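Local atomic coordinates of twitching motility pilus retraction protein (Geobacter sulfurreducens PCA, PDB entry 5ZFQ), a protein that probably powers the retraction of type IV pili, working as a ring of six ATPase subunits. Residues E35-G40 / F122-Y127; P52-D57 / I61-P66; I357-A362 / E371-L376. All blocks are in the same frame, centred on the assembly; numbering follows the deposited sequence.

Contact 1 of 3, residues E35-G40 / F122-Y127; sequences ELVNRG and FRVIPY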
ATOM      1  N   GLU A  35     -37.901  28.662  21.094  1.00 42.45           N
ATOM      2  CA  GLU A  35     -38.918  28.829  20.067  1.00 44.03           C
ATOM      3  C   GLU A  35     -39.178  27.523  19.301  1.00 43.44           C
ATOM      4  O   GLU A  35     -40.337  27.112  19.140  1.00 44.62           O
ATOM      5  CB  GLU A  35     -38.504  29.936  19.100  1.00 45.34           C
ATOM      6  CG  GLU A  35     -39.366  30.018  17.872  1.00 48.00           C
ATOM      7  CD  GLU A  35     -40.593  30.887  18.060  1.00 52.08           C
ATOM      8  OE1 GLU A  35     -41.310  30.695  19.074  1.00 55.01           O
ATOM      9  OE2 GLU A  35     -40.847  31.744  17.177  1.00 53.19           O
ATOM     10  N   LEU A  36     -38.098  26.879  18.852  1.00 41.84           N
ATOM     11  CA  LEU A  36     -38.165  25.593  18.165  1.00 41.48           C
ATOM     12  C   LEU A  36     -38.976  24.562  18.943  1.00 42.81           C
ATOM     13  O   LEU A  36     -39.918  23.964  18.409  1.00 43.83           O
ATOM     14  CB  LEU A  36     -36.757  25.055  17.917  1.00 40.45           C
ATOM     15  CG  LEU A  36     -36.644  23.628  17.343  1.00 41.17           C
ATOM     16  CD1 LEU A  36     -37.182  23.460  15.881  1.00 31.13           C
ATOM     17  CD2 LEU A  36     -35.203  23.125  17.453  1.00 40.52           C
ATOM     18  N   VAL A  37     -38.612  24.362  20.207  1.00 42.78           N
ATOM     19  CA  VAL A  37     -39.240  23.328  21.020  1.00 43.35           C
ATOM     20  C   VAL A  37     -40.703  23.666  21.295  1.00 44.13           C
ATOM     21  O   VAL A  37     -41.574  22.825  21.079  1.00 45.31           O
ATOM     22  CB  VAL A  37     -38.498  23.109  22.365  1.00 49.66           C
ATOM     23  CG1 VAL A  37     -39.241  22.097  23.219  1.00 51.34           C
ATOM     24  CG2 VAL A  37     -37.069  22.633  22.130  1.00 48.14           C
ATOM     25  N   ASN A  38     -40.963  24.894  21.753  1.00 43.93           N
ATOM     26  CA  ASN A  38     -42.321  25.365  22.027  1.00 45.70           C
ATOM     27  C   ASN A  38     -43.280  25.108  20.869  1.00 46.41           C
ATOM     28  O   ASN A  38     -44.452  24.763  21.086  1.00 49.08           O
ATOM     29  CB  ASN A  38     -42.322  26.858  22.350  1.00 46.51           C
ATOM     30  CG  ASN A  38     -41.896  27.155  23.777  1.00 48.13           C
ATOM     31  OD1 ASN A  38     -41.813  26.257  24.612  1.00 49.17           O
ATOM     32  ND2 ASN A  38     -41.621  28.426  24.060  1.00 48.49           N
ATOM     33  N   ARG A  39     -42.786  25.255  19.641  1.00 44.03           N
ATOM     34  CA  ARG A  39     -43.667  25.162  18.481  1.00 43.97           C
ATOM     35  C   ARG A  39     -43.748  23.744  17.908  1.00 43.93           C
ATOM     36  O   ARG A  39     -44.309  23.537  16.827  1.00 44.69           O
ATOM     37  CB  ARG A  39     -43.229  26.161  17.408  1.00 42.19           C
ATOM     38  CG  ARG A  39     -43.349  27.592  17.888  1.00 42.14           C
ATOM     39  CD  ARG A  39     -43.077  28.560  16.795  1.00 41.18           C
ATOM     40  NE  ARG A  39     -44.059  28.425  15.732  1.00 42.09           N
ATOM     41  CZ  ARG A  39     -43.960  29.065  14.576  1.00 42.21           C
ATOM     42  NH1 ARG A  39     -42.934  29.871  14.360  1.00 38.80           N
ATOM     43  NH2 ARG A  39     -44.867  28.889  13.633  1.00 43.99           N
ATOM     44  N   GLY A  40     -43.225  22.773  18.659  1.00 43.07           N
ATOM     45  CA  GLY A  40     -43.280  21.383  18.254  1.00 43.09           C
ATOM     46  C   GLY A  40     -42.443  21.132  17.015  1.00 41.71           C
ATOM     47  O   GLY A  40     -42.791  20.304  16.169  1.00 42.43           O
ATOM     48  N   PHE A 122     -29.855  22.352  13.654  1.00 30.32           N
ATOM     49  CA  PHE A 122     -30.052  21.896  15.013  1.00 31.25           C
ATOM     50  C   PHE A 122     -31.305  21.062  15.130  1.00 31.78           C
ATOM     51  O   PHE A 122     -32.357  21.393  14.582  1.00 31.65           O
ATOM     52  CB  PHE A 122     -30.042  23.096  15.953  1.00 32.25           C
ATOM     53  CG  PHE A 122     -28.763  23.865  15.861  1.00 32.73           C
ATOM     54  CD1 PHE A 122     -27.678  23.516  16.641  1.00 33.49           C
ATOM     55  CD2 PHE A 122     -28.617  24.882  14.933  1.00 32.82           C
ATOM     56  CE1 PHE A 122     -26.469  24.197  16.512  1.00 33.84           C
ATOM     57  CE2 PHE A 122     -27.419  25.572  14.799  1.00 33.02           C
ATOM     58  CZ  PHE A 122     -26.343  25.236  15.591  1.00 33.42           C
ATOM     59  N   ARG A 123     -31.157  19.941  15.825  1.00 32.54           N
ATOM     60  CA  ARG A 123     -32.197  18.922  15.868  1.00 33.67           C
ATOM     61  C   ARG A 123     -32.512  18.558  17.305  1.00 33.87           C
ATOM     62  O   ARG A 123     -31.615  18.275  18.087  1.00 33.51           O
ATOM     63  CB  ARG A 123     -31.756  17.680  15.074  1.00 34.74           C
ATOM     64  CG  ARG A 123     -31.370  17.972  13.626  1.00 35.23           C
ATOM     65  CD  ARG A 123     -31.031  16.713  12.851  1.00 37.21           C
ATOM     66  NE  ARG A 123     -29.710  16.193  13.195  1.00 39.19           N
ATOM     67  CZ  ARG A 123     -29.389  14.894  13.275  1.00 41.31           C
ATOM     68  NH1 ARG A 123     -30.303  13.959  13.056  1.00 42.22           N
ATOM     69  NH2 ARG A 123     -28.144  14.528  13.581  1.00 42.03           N
ATOM     70  N   VAL A 124     -33.789  18.572  17.649  1.00 35.51           N
ATOM     71  CA  VAL A 124     -34.241  18.127  18.959  1.00 38.21           C
ATOM     72  C   VAL A 124     -33.985  16.641  19.230  1.00 39.69           C
ATOM     73  O   VAL A 124     -34.368  15.770  18.439  1.00 32.87           O
ATOM     74  CB  VAL A 124     -35.747  18.392  19.136  1.00 40.25           C
ATOM     75  CG1 VAL A 124     -36.257  17.791  20.459  1.00 34.45           C
ATOM     76  CG2 VAL A 124     -36.013  19.889  19.079  1.00 40.55           C
ATOM     77  N   ILE A 125     -33.326  16.362  20.349  1.00 40.93           N
ATOM     78  CA  ILE A 125     -33.281  15.004  20.877  1.00 42.49           C
ATOM     79  C   ILE A 125     -34.406  14.848  21.882  1.00 45.36           C
ATOM     80  O   ILE A 125     -34.392  15.474  22.943  1.00 46.12           O
ATOM     81  CB  ILE A 125     -31.944  14.670  21.561  1.00 41.45           C
ATOM     82  CG1 ILE A 125     -30.793  14.740  20.567  1.00 38.90           C
ATOM     83  CG2 ILE A 125     -31.992  13.288  22.166  1.00 42.58           C
ATOM     84  CD1 ILE A 125     -29.461  14.593  21.229  1.00 38.83           C
ATOM     85  N   PRO A 126     -35.393  14.014  21.553  1.00 45.89           N
ATOM     86  CA  PRO A 126     -36.553  13.867  22.439  1.00 47.27           C
ATOM     87  C   PRO A 126     -36.171  13.161  23.745  1.00 47.71           C
ATOM     88  O   PRO A 126     -35.292  12.298  23.724  1.00 46.43           O
ATOM     89  CB  PRO A 126     -37.525  13.027  21.607  1.00 47.07           C
ATOM     90  CG  PRO A 126     -36.626  12.217  20.692  1.00 45.75           C
ATOM     91  CD  PRO A 126     -35.428  13.091  20.403  1.00 45.35           C
ATOM     92  N   TYR A 127     -36.793  13.547  24.857  1.00 50.62           N
ATOM     93  CA  TYR A 127     -36.572  12.865  26.128  1.00 52.49           C
ATOM     94  C   TYR A 127     -37.250  11.500  26.078  1.00 53.66           C
ATOM     95  O   TYR A 127     -36.668  10.475  26.470  1.00 53.14           O
ATOM     96  CB  TYR A 127     -37.118  13.676  27.315  1.00 54.71           C
ATOM     97  CG  TYR A 127     -36.289  14.883  27.747  1.00 56.27           C
ATOM     98  CD1 TYR A 127     -35.066  14.719  28.427  1.00 56.06           C
ATOM     99  CD2 TYR A 127     -36.747  16.194  27.524  1.00 57.71           C
ATOM    100  CE1 TYR A 127     -34.305  15.841  28.851  1.00 56.48           C
ATOM    101  CE2 TYR A 127     -35.998  17.316  27.949  1.00 58.21           C
ATOM    102  CZ  TYR A 127     -34.780  17.131  28.610  1.00 57.43           C
ATOM    103  OH  TYR A 127     -34.034  18.222  29.019  1.00 57.59           O
TER
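Val37 O takes the backbone N-H of Gly40 at 2.9 Å (N to O), a bond of the Schellman motif that ends helix 29-38; Gly40, at positive phi, is the C-prime residue. The last turn closed in this way presents Leu36 and Val37 to the strand residue Val124, and the contact across the segments is purely apolar. Leu36 holds its CG anti to the backbone N (chi1 173°), which carries the isopropyl end toward the strand, and its CD2 comes to 3.7 Å from Val124 CG2. The two side chains slide past each other in opposite directions, so the meeting is methyl alongside methyl, with Leu36 CG also 4.2 Å from that same Val124 CG2. Val37 adds a lighter touch, CG2 against Val124 CG2 at 4.2 Å. One valine methyl therefore serves both helix residues. Helix 29-38 thus lies against one face of the antiparallel sheet: Leu36 also rests on Leu44 of strand 43-46, Val37 on Phe107 of strand 105-114, and strand 117-125 runs between those two, where the ring of Phe122 turns away from Leu36 and Val37, toward the earlier helix residues Met29 and Leu33.

Contact 2 of 3, residues P52-D57 / I61-P66; sequences PQIRVD and IPLEMP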
ATOM      1  N   PRO A  52     -33.965  32.588  10.458  1.00 33.45           N
ATOM      2  CA  PRO A  52     -33.968  31.238  11.011  1.00 32.16           C
ATOM      3  C   PRO A  52     -35.208  30.492  10.547  1.00 32.68           C
ATOM      4  O   PRO A  52     -36.300  31.072  10.498  1.00 33.98           O
ATOM      5  CB  PRO A  52     -33.992  31.488  12.512  1.00 32.04           C
ATOM      6  CG  PRO A  52     -33.270  32.800  12.666  1.00 31.97           C
ATOM      7  CD  PRO A  52     -33.731  33.609  11.497  1.00 33.24           C
ATOM      8  N   GLN A  53     -35.029  29.241  10.146  1.00 32.17           N
ATOM      9  CA  GLN A  53     -36.149  28.406   9.743  1.00 32.88           C
ATOM     10  C   GLN A  53     -36.304  27.228  10.696  1.00 33.40           C
ATOM     11  O   GLN A  53     -35.307  26.615  11.098  1.00 32.53           O
ATOM     12  CB  GLN A  53     -35.950  27.924   8.314  1.00 32.39           C
ATOM     13  CG  GLN A  53     -35.784  29.051   7.325  1.00 32.88           C
ATOM     14  CD  GLN A  53     -36.878  29.058   6.273  1.00 34.84           C
ATOM     15  OE1 GLN A  53     -37.889  28.371   6.405  1.00 35.68           O
ATOM     16  NE2 GLN A  53     -36.691  29.851   5.233  1.00 35.87           N
ATOM     17  N   ILE A  54     -37.537  26.923  11.094  1.00 35.57           N
ATOM     18  CA  ILE A  54     -37.782  25.671  11.832  1.00 36.67           C
ATOM     19  C   ILE A  54     -38.633  24.720  10.985  1.00 40.01           C
ATOM     20  O   ILE A  54     -39.372  25.156  10.090  1.00 41.52           O
ATOM     21  CB  ILE A  54     -38.488  25.888  13.194  1.00 36.37           C
ATOM     22  CG1 ILE A  54     -39.921  26.405  12.976  1.00 36.94           C
ATOM     23  CG2 ILE A  54     -37.611  26.766  14.146  1.00 31.33           C
ATOM     24  CD1 ILE A  54     -40.610  26.928  14.240  1.00 37.30           C
ATOM     25  N   ARG A  55     -38.500  23.421  11.245  1.00 41.42           N
ATOM     26  CA  ARG A  55     -39.297  22.432  10.543  1.00 44.84           C
ATOM     27  C   ARG A  55     -40.327  21.888  11.508  1.00 46.25           C
ATOM     28  O   ARG A  55     -39.970  21.432  12.588  1.00 43.22           O
ATOM     29  CB  ARG A  55     -38.428  21.290   9.980  1.00 45.99           C
ATOM     30  CG  ARG A  55     -39.231  20.293   9.121  1.00 48.42           C
ATOM     31  CD  ARG A  55     -38.431  19.088   8.669  1.00 34.20           C
ATOM     32  NE  ARG A  55     -37.228  19.406   7.895  1.00 35.73           N
ATOM     33  CZ  ARG A  55     -37.200  19.717   6.598  1.00 36.58           C
ATOM     34  NH1 ARG A  55     -38.317  19.741   5.885  1.00 38.77           N
ATOM     35  NH2 ARG A  55     -36.041  19.979   6.002  1.00 35.67           N
ATOM     36  N   VAL A  56     -41.597  21.937  11.118  1.00 50.13           N
ATOM     37  CA  VAL A  56     -42.687  21.467  11.969  1.00 53.27           C
ATOM     38  C   VAL A  56     -43.562  20.446  11.251  1.00 56.72           C
ATOM     39  O   VAL A  56     -44.224  20.772  10.264  1.00 57.35           O
ATOM     40  CB  VAL A  56     -43.581  22.634  12.446  1.00 54.89           C
ATOM     41  CG1 VAL A  56     -44.598  22.131  13.461  1.00 56.59           C
ATOM     42  CG2 VAL A  56     -42.740  23.759  13.034  1.00 53.21           C
ATOM     43  N   ASP A  57     -43.579  19.217  11.760  1.00 59.09           N
ATOM     44  CA  ASP A  57     -44.315  18.126  11.120  1.00 62.95           C
ATOM     45  C   ASP A  57     -44.006  18.020   9.629  1.00 64.11           C
ATOM     46  O   ASP A  57     -44.905  17.761   8.831  1.00 65.29           O
ATOM     47  CB  ASP A  57     -45.830  18.297  11.318  1.00 67.09           C
ATOM     48  CG  ASP A  57     -46.272  18.037  12.754  1.00 69.48           C
ATOM     49  OD1 ASP A  57     -45.500  17.411  13.518  1.00 70.25           O
ATOM     50  OD2 ASP A  57     -47.404  18.430  13.114  1.00 72.16           O
ATOM     51  N   ILE A  61     -40.575  26.422   7.960  1.00 47.43           N
ATOM     52  CA  ILE A  61     -41.313  27.612   8.340  1.00 46.62           C
ATOM     53  C   ILE A  61     -40.326  28.682   8.769  1.00 44.96           C
ATOM     54  O   ILE A  61     -39.579  28.499   9.744  1.00 43.81           O
ATOM     55  CB  ILE A  61     -42.284  27.344   9.499  1.00 45.91           C
ATOM     56  CG1 ILE A  61     -43.340  26.314   9.114  1.00 47.01           C
ATOM     57  CG2 ILE A  61     -42.934  28.609   9.934  1.00 46.75           C
ATOM     58  CD1 ILE A  61     -44.186  25.871  10.304  1.00 47.69           C
ATOM     59  N   PRO A  62     -40.288  29.793   8.032  1.00 44.96           N
ATOM     60  CA  PRO A  62     -39.423  30.907   8.453  1.00 43.62           C
ATOM     61  C   PRO A  62     -39.921  31.591   9.733  1.00 43.69           C
ATOM     62  O   PRO A  62     -41.125  31.783   9.875  1.00 45.39           O
ATOM     63  CB  PRO A  62     -39.478  31.863   7.258  1.00 44.84           C
ATOM     64  CG  PRO A  62     -40.698  31.430   6.449  1.00 46.86           C
ATOM     65  CD  PRO A  62     -40.856  29.975   6.685  1.00 46.18           C
ATOM     66  N   LEU A  63     -39.023  31.943  10.657  1.00 42.24           N
ATOM     67  CA  LEU A  63     -39.424  32.748  11.831  1.00 42.46           C
ATOM     68  C   LEU A  63     -39.676  34.229  11.470  1.00 43.46           C
ATOM     69  O   LEU A  63     -39.165  34.751  10.471  1.00 42.95           O
ATOM     70  CB  LEU A  63     -38.379  32.670  12.956  1.00 40.75           C
ATOM     71  CG  LEU A  63     -38.069  31.320  13.633  1.00 39.59           C
ATOM     72  CD1 LEU A  63     -37.188  31.495  14.890  1.00 38.67           C
ATOM     73  CD2 LEU A  63     -39.328  30.488  13.946  1.00 40.56           C
ATOM     74  N   GLU A  64     -40.475  34.906  12.285  1.00 45.00           N
ATOM     75  CA  GLU A  64     -40.793  36.297  12.014  1.00 46.68           C
ATOM     76  C   GLU A  64     -39.654  37.228  12.479  1.00 46.13           C
ATOM     77  O   GLU A  64     -39.809  37.991  13.433  1.00 46.84           O
ATOM     78  CB  GLU A  64     -42.115  36.681  12.683  1.00 48.66           C
ATOM     79  CG  GLU A  64     -42.704  37.980  12.158  1.00 50.94           C
ATOM     80  CD  GLU A  64     -43.775  38.566  13.070  1.00 53.08           C
ATOM     81  OE1 GLU A  64     -44.615  37.797  13.583  1.00 53.65           O
ATOM     82  OE2 GLU A  64     -43.766  39.803  13.272  1.00 54.31           O
ATOM     83  N   MET A  65     -38.511  37.148  11.795  1.00 45.32           N
ATOM     84  CA  MET A  65     -37.358  38.021  12.059  1.00 45.28           C
ATOM     85  C   MET A  65     -36.579  38.238  10.746  1.00 44.45           C
ATOM     86  O   MET A  65     -36.792  37.512   9.778  1.00 44.19           O
ATOM     87  CB  MET A  65     -36.446  37.435  13.159  1.00 44.28           C
ATOM     88  CG  MET A  65     -36.210  35.939  13.105  1.00 43.00           C
ATOM     89  SD  MET A  65     -35.490  35.295  14.643  1.00 53.78           S
ATOM     90  CE  MET A  65     -36.842  35.481  15.820  1.00 34.85           C
ATOM     91  N   PRO A  66     -35.697  39.258  10.698  1.00 44.00           N
ATOM     92  CA  PRO A  66     -34.987  39.560   9.446  1.00 43.66           C
ATOM     93  C   PRO A  66     -34.024  38.456   9.010  1.00 41.44           C
ATOM     94  O   PRO A  66     -33.694  37.576   9.812  1.00 40.02           O
ATOM     95  CB  PRO A  66     -34.225  40.857   9.782  1.00 44.26           C
ATOM     96  CG  PRO A  66     -34.121  40.881  11.246  1.00 43.95           C
ATOM     97  CD  PRO A  66     -35.404  40.265  11.733  1.00 44.45           C
TER
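Ile61 pairs with Ile54 through two backbone bonds, Ile61 N to Ile54 O at 2.8 Å and Ile54 N to Ile61 O at 2.9 Å, as an antiparallel hydrogen-bonded pair of a beta hairpin. Its side chain reaches along the neighbouring strand, CD1 lying 3.7 Å from Val56 CG2. Pro62 follows opposite Gln53 in a non-hydrogen-bonded pair, a position where the missing N-H is not needed for bonding to strand 53-56. The two side chains run side by side: Gln53, bent at chi2 (-119°), lays its amide across a face of the pyrrolidine, with OE1 3.4 Å from Pro62 CD, and its NE2 has a weak bond to Ser50 OG. With an alanine here in place of Gln53, that face of Pro62 would probably lose its amide cover, and Ser50 OG its weak partner. Leu63 N then donates an almost straight bond (175°) to Pro52 O at 2.9 Å, and its CD2 meets Ile54 CD1 at 3.8 Å, the two side chains at about a right angle. Met65 closes the row, its CG 3.8 Å from Pro52 CD. Ile54 and Leu63 face helix 29-38, packing on Leu36 and Leu32 respectively; strand 43-46 continues the sheet beyond strand 53-56, and Arg55 points to a second subunit, forming salt bridges with its Asp222 and Asp224.

Contact 3 of 3, residues I357-A362 / E371-L376; sequences ISLDVA and ELKQML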
ATOM      1  N   ILE A 357     -49.455   2.372   1.707  1.00 56.78           N
ATOM      2  CA  ILE A 357     -48.584   2.675   0.566  1.00 55.37           C
ATOM      3  C   ILE A 357     -49.302   2.393  -0.751  1.00 55.97           C
ATOM      4  O   ILE A 357     -50.317   1.702  -0.769  1.00 57.65           O
ATOM      5  CB  ILE A 357     -47.260   1.851   0.596  1.00 41.16           C
ATOM      6  CG1 ILE A 357     -47.517   0.379   0.245  1.00 41.85           C
ATOM      7  CG2 ILE A 357     -46.565   1.976   1.930  1.00 36.45           C
ATOM      8  CD1 ILE A 357     -46.270  -0.478   0.316  1.00 41.25           C
ATOM      9  N   SER A 358     -48.772   2.911  -1.857  1.00 54.56           N
ATOM     10  CA  SER A 358     -49.409   2.690  -3.158  1.00 54.38           C
ATOM     11  C   SER A 358     -48.759   1.533  -3.913  1.00 54.47           C
ATOM     12  O   SER A 358     -47.611   1.177  -3.651  1.00 52.85           O
ATOM     13  CB  SER A 358     -49.362   3.960  -4.007  1.00 53.30           C
ATOM     14  OG  SER A 358     -48.073   4.153  -4.561  1.00 52.12           O
ATOM     15  N   LEU A 359     -49.510   0.952  -4.843  1.00 57.36           N
ATOM     16  CA  LEU A 359     -49.044  -0.165  -5.651  1.00 60.25           C
ATOM     17  C   LEU A 359     -47.718   0.151  -6.376  1.00 59.54           C
ATOM     18  O   LEU A 359     -46.841  -0.711  -6.435  1.00 59.63           O
ATOM     19  CB  LEU A 359     -50.135  -0.577  -6.662  1.00 64.19           C
ATOM     20  CG  LEU A 359     -49.978  -1.918  -7.413  1.00 66.58           C
ATOM     21  CD1 LEU A 359     -50.181  -3.114  -6.492  1.00 43.35           C
ATOM     22  CD2 LEU A 359     -50.883  -2.029  -8.638  1.00 44.42           C
ATOM     23  N   ASP A 360     -47.568   1.370  -6.911  1.00 58.89           N
ATOM     24  CA  ASP A 360     -46.315   1.789  -7.575  1.00 58.45           C
ATOM     25  C   ASP A 360     -45.124   1.652  -6.648  1.00 53.65           C
ATOM     26  O   ASP A 360     -44.149   0.959  -6.946  1.00 52.64           O
ATOM     27  CB  ASP A 360     -46.363   3.249  -8.060  1.00 61.66           C
ATOM     28  CG  ASP A 360     -47.254   3.444  -9.271  1.00 66.65           C
ATOM     29  OD1 ASP A 360     -47.681   2.425  -9.864  1.00 69.33           O
ATOM     30  OD2 ASP A 360     -47.487   4.618  -9.661  1.00 68.62           O
ATOM     31  N   VAL A 361     -45.214   2.339  -5.519  1.00 51.13           N
ATOM     32  CA  VAL A 361     -44.142   2.346  -4.549  1.00 48.84           C
ATOM     33  C   VAL A 361     -43.882   0.930  -4.045  1.00 48.37           C
ATOM     34  O   VAL A 361     -42.735   0.488  -3.979  1.00 48.46           O
ATOM     35  CB  VAL A 361     -44.471   3.288  -3.392  1.00 48.34           C
ATOM     36  CG1 VAL A 361     -43.345   3.289  -2.366  1.00 47.56           C
ATOM     37  CG2 VAL A 361     -44.703   4.683  -3.943  1.00 48.08           C
ATOM     38  N   ALA A 362     -44.949   0.204  -3.735  1.00 48.10           N
ATOM     39  CA  ALA A 362     -44.802  -1.173  -3.273  1.00 47.57           C
ATOM     40  C   ALA A 362     -44.036  -2.030  -4.284  1.00 46.30           C
ATOM     41  O   ALA A 362     -43.045  -2.665  -3.943  1.00 45.41           O
ATOM     42  CB  ALA A 362     -46.169  -1.788  -2.974  1.00 48.80           C
ATOM     43  N   GLU A 371     -43.959 -12.357  -7.314  1.00 54.19           N
ATOM     44  CA  GLU A 371     -44.489 -12.936  -6.077  1.00 55.14           C
ATOM     45  C   GLU A 371     -45.567 -12.053  -5.453  1.00 55.52           C
ATOM     46  O   GLU A 371     -46.650 -12.537  -5.116  1.00 57.08           O
ATOM     47  CB  GLU A 371     -43.375 -13.184  -5.063  1.00 55.01           C
ATOM     48  CG  GLU A 371     -43.900 -13.530  -3.675  1.00 56.18           C
ATOM     49  CD  GLU A 371     -42.838 -14.133  -2.765  1.00 57.51           C
ATOM     50  OE1 GLU A 371     -42.200 -15.130  -3.177  1.00 59.40           O
ATOM     51  OE2 GLU A 371     -42.637 -13.611  -1.640  1.00 56.77           O
ATOM     52  N   LEU A 372     -45.276 -10.759  -5.324  1.00 54.42           N
ATOM     53  CA  LEU A 372     -46.233  -9.812  -4.744  1.00 54.94           C
ATOM     54  C   LEU A 372     -47.540  -9.739  -5.548  1.00 56.55           C
ATOM     55  O   LEU A 372     -48.613  -9.784  -4.958  1.00 56.71           O
ATOM     56  CB  LEU A 372     -45.613  -8.413  -4.617  1.00 54.03           C
ATOM     57  CG  LEU A 372     -46.403  -7.414  -3.755  1.00 54.31           C
ATOM     58  CD1 LEU A 372     -46.605  -7.983  -2.351  1.00 55.44           C
ATOM     59  CD2 LEU A 372     -45.791  -6.004  -3.702  1.00 41.01           C
ATOM     60  N   LYS A 373     -47.481  -9.635  -6.877  1.00 57.84           N
ATOM     61  CA  LYS A 373     -48.727  -9.788  -7.660  1.00 59.47           C
ATOM     62  C   LYS A 373     -49.466 -11.089  -7.332  1.00 58.53           C
ATOM     63  O   LYS A 373     -50.689 -11.079  -7.115  1.00 58.37           O
ATOM     64  CB  LYS A 373     -48.493  -9.725  -9.177  1.00 62.41           C
ATOM     65  CG  LYS A 373     -47.484  -8.728  -9.616  1.00 64.29           C
ATOM     66  CD  LYS A 373     -48.272  -7.723 -10.476  1.00 68.43           C
ATOM     67  CE  LYS A 373     -47.690  -6.369 -10.562  1.00 71.25           C
ATOM     68  NZ  LYS A 373     -48.370  -5.320  -9.642  1.00 77.25           N
ATOM     69  N   GLN A 374     -48.724 -12.194  -7.269  1.00 57.41           N
ATOM     70  CA  GLN A 374     -49.330 -13.491  -6.990  1.00 58.04           C
ATOM     71  C   GLN A 374     -50.105 -13.473  -5.657  1.00 57.76           C
ATOM     72  O   GLN A 374     -51.245 -13.968  -5.570  1.00 58.65           O
ATOM     73  CB  GLN A 374     -48.252 -14.585  -6.988  1.00 58.14           C
ATOM     74  CG  GLN A 374     -48.700 -15.961  -7.530  1.00 59.76           C
ATOM     75  CD  GLN A 374     -49.395 -15.874  -8.891  1.00 60.89           C
ATOM     76  OE1 GLN A 374     -48.775 -15.549  -9.913  1.00 60.77           O
ATOM     77  NE2 GLN A 374     -50.695 -16.152  -8.904  1.00 61.98           N
ATOM     78  N   MET A 375     -49.486 -12.874  -4.636  1.00 56.25           N
ATOM     79  CA  MET A 375     -50.127 -12.697  -3.334  1.00 55.94           C
ATOM     80  C   MET A 375     -51.352 -11.802  -3.423  1.00 56.38           C
ATOM     81  O   MET A 375     -52.368 -12.057  -2.777  1.00 56.94           O
ATOM     82  CB  MET A 375     -49.144 -12.112  -2.320  1.00 54.06           C
ATOM     83  CG  MET A 375     -48.020 -13.057  -1.929  1.00 54.01           C
ATOM     84  SD  MET A 375     -46.662 -12.210  -1.101  1.00 55.54           S
ATOM     85  CE  MET A 375     -47.398 -11.775   0.473  1.00 47.33           C
ATOM     86  N   LEU A 376     -51.255 -10.749  -4.224  1.00 56.76           N
ATOM     87  CA  LEU A 376     -52.332  -9.782  -4.288  1.00 58.14           C
ATOM     88  C   LEU A 376     -53.543 -10.388  -4.993  1.00 61.52           C
ATOM     89  O   LEU A 376     -54.688 -10.010  -4.712  1.00 62.30           O
ATOM     90  CB  LEU A 376     -51.855  -8.507  -4.982  1.00 56.26           C
ATOM     91  CG  LEU A 376     -50.923  -7.648  -4.118  1.00 53.70           C
ATOM     92  CD1 LEU A 376     -50.150  -6.651  -4.981  1.00 52.25           C
ATOM     93  CD2 LEU A 376     -51.717  -6.942  -3.028  1.00 52.84           C
TER
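Leu359 reaches across to helix 369-377, meeting Leu376 and Lys373 there. From CB, which stays with its own helix, the side chain swings with CG anti to the backbone N (chi1 -167°), and this brings its branch point and methyls to the facing helix. CG lies about 4.4 Å from Lys373 NZ. At the fork CD1 and CD2 are each 4.3 Å from Lys373 NZ, so the end of the lysine sits loosely over the isopropyl group, with no polar bond between them. CD1 also makes the closest approach of the contact, 3.8 Å to Leu376 CD1, where the two leucines slide past each other in opposite directions. One turn further along the first helix, Ala362 turns its CB toward Leu372 and meets CD2 at 4.3 Å. The CA atoms of Ala362 and Leu372 are 8.9 Å apart, the nearest pair, so the helices meet through side chains. Ser358 stands at the N-cap of helix 359-365, and its carbonyl O receives the Ala362 N-H at 2.8 Å. A short turn joins the two helices, 359-365 and 369-377, into a helical pair near the C-terminus, and helix 344-353 packs against both: Leu352 meets Ala362, Phe349 meets Met375 and Leu376, while Ile357 and Val361 rest on Leu295 of strand 286-296.

Contacts 1 and 2 belong to the same antiparallel sheet; contact 1 uses helix 29-38, which also covers one face of contact 2. Their centres lie 13 Å apart, and they touch where Arg39 and Gly40, at the helix end, pack on Ile54, Val56 and Leu63. Contact 2 is nested within the chain loop that contact 1 closes. Contact 3 is separate, its centre 37 Å from that of contact 1, in the C-terminal helices. All three mix buried and more open residues: helix-on-sheet and helix-on-helix packing in contacts 1 and 3 bury little area and rest on aliphatic side chains, whereas the hairpin of contact 2 buries about three times as much and is tied by backbone hydrogen bonds.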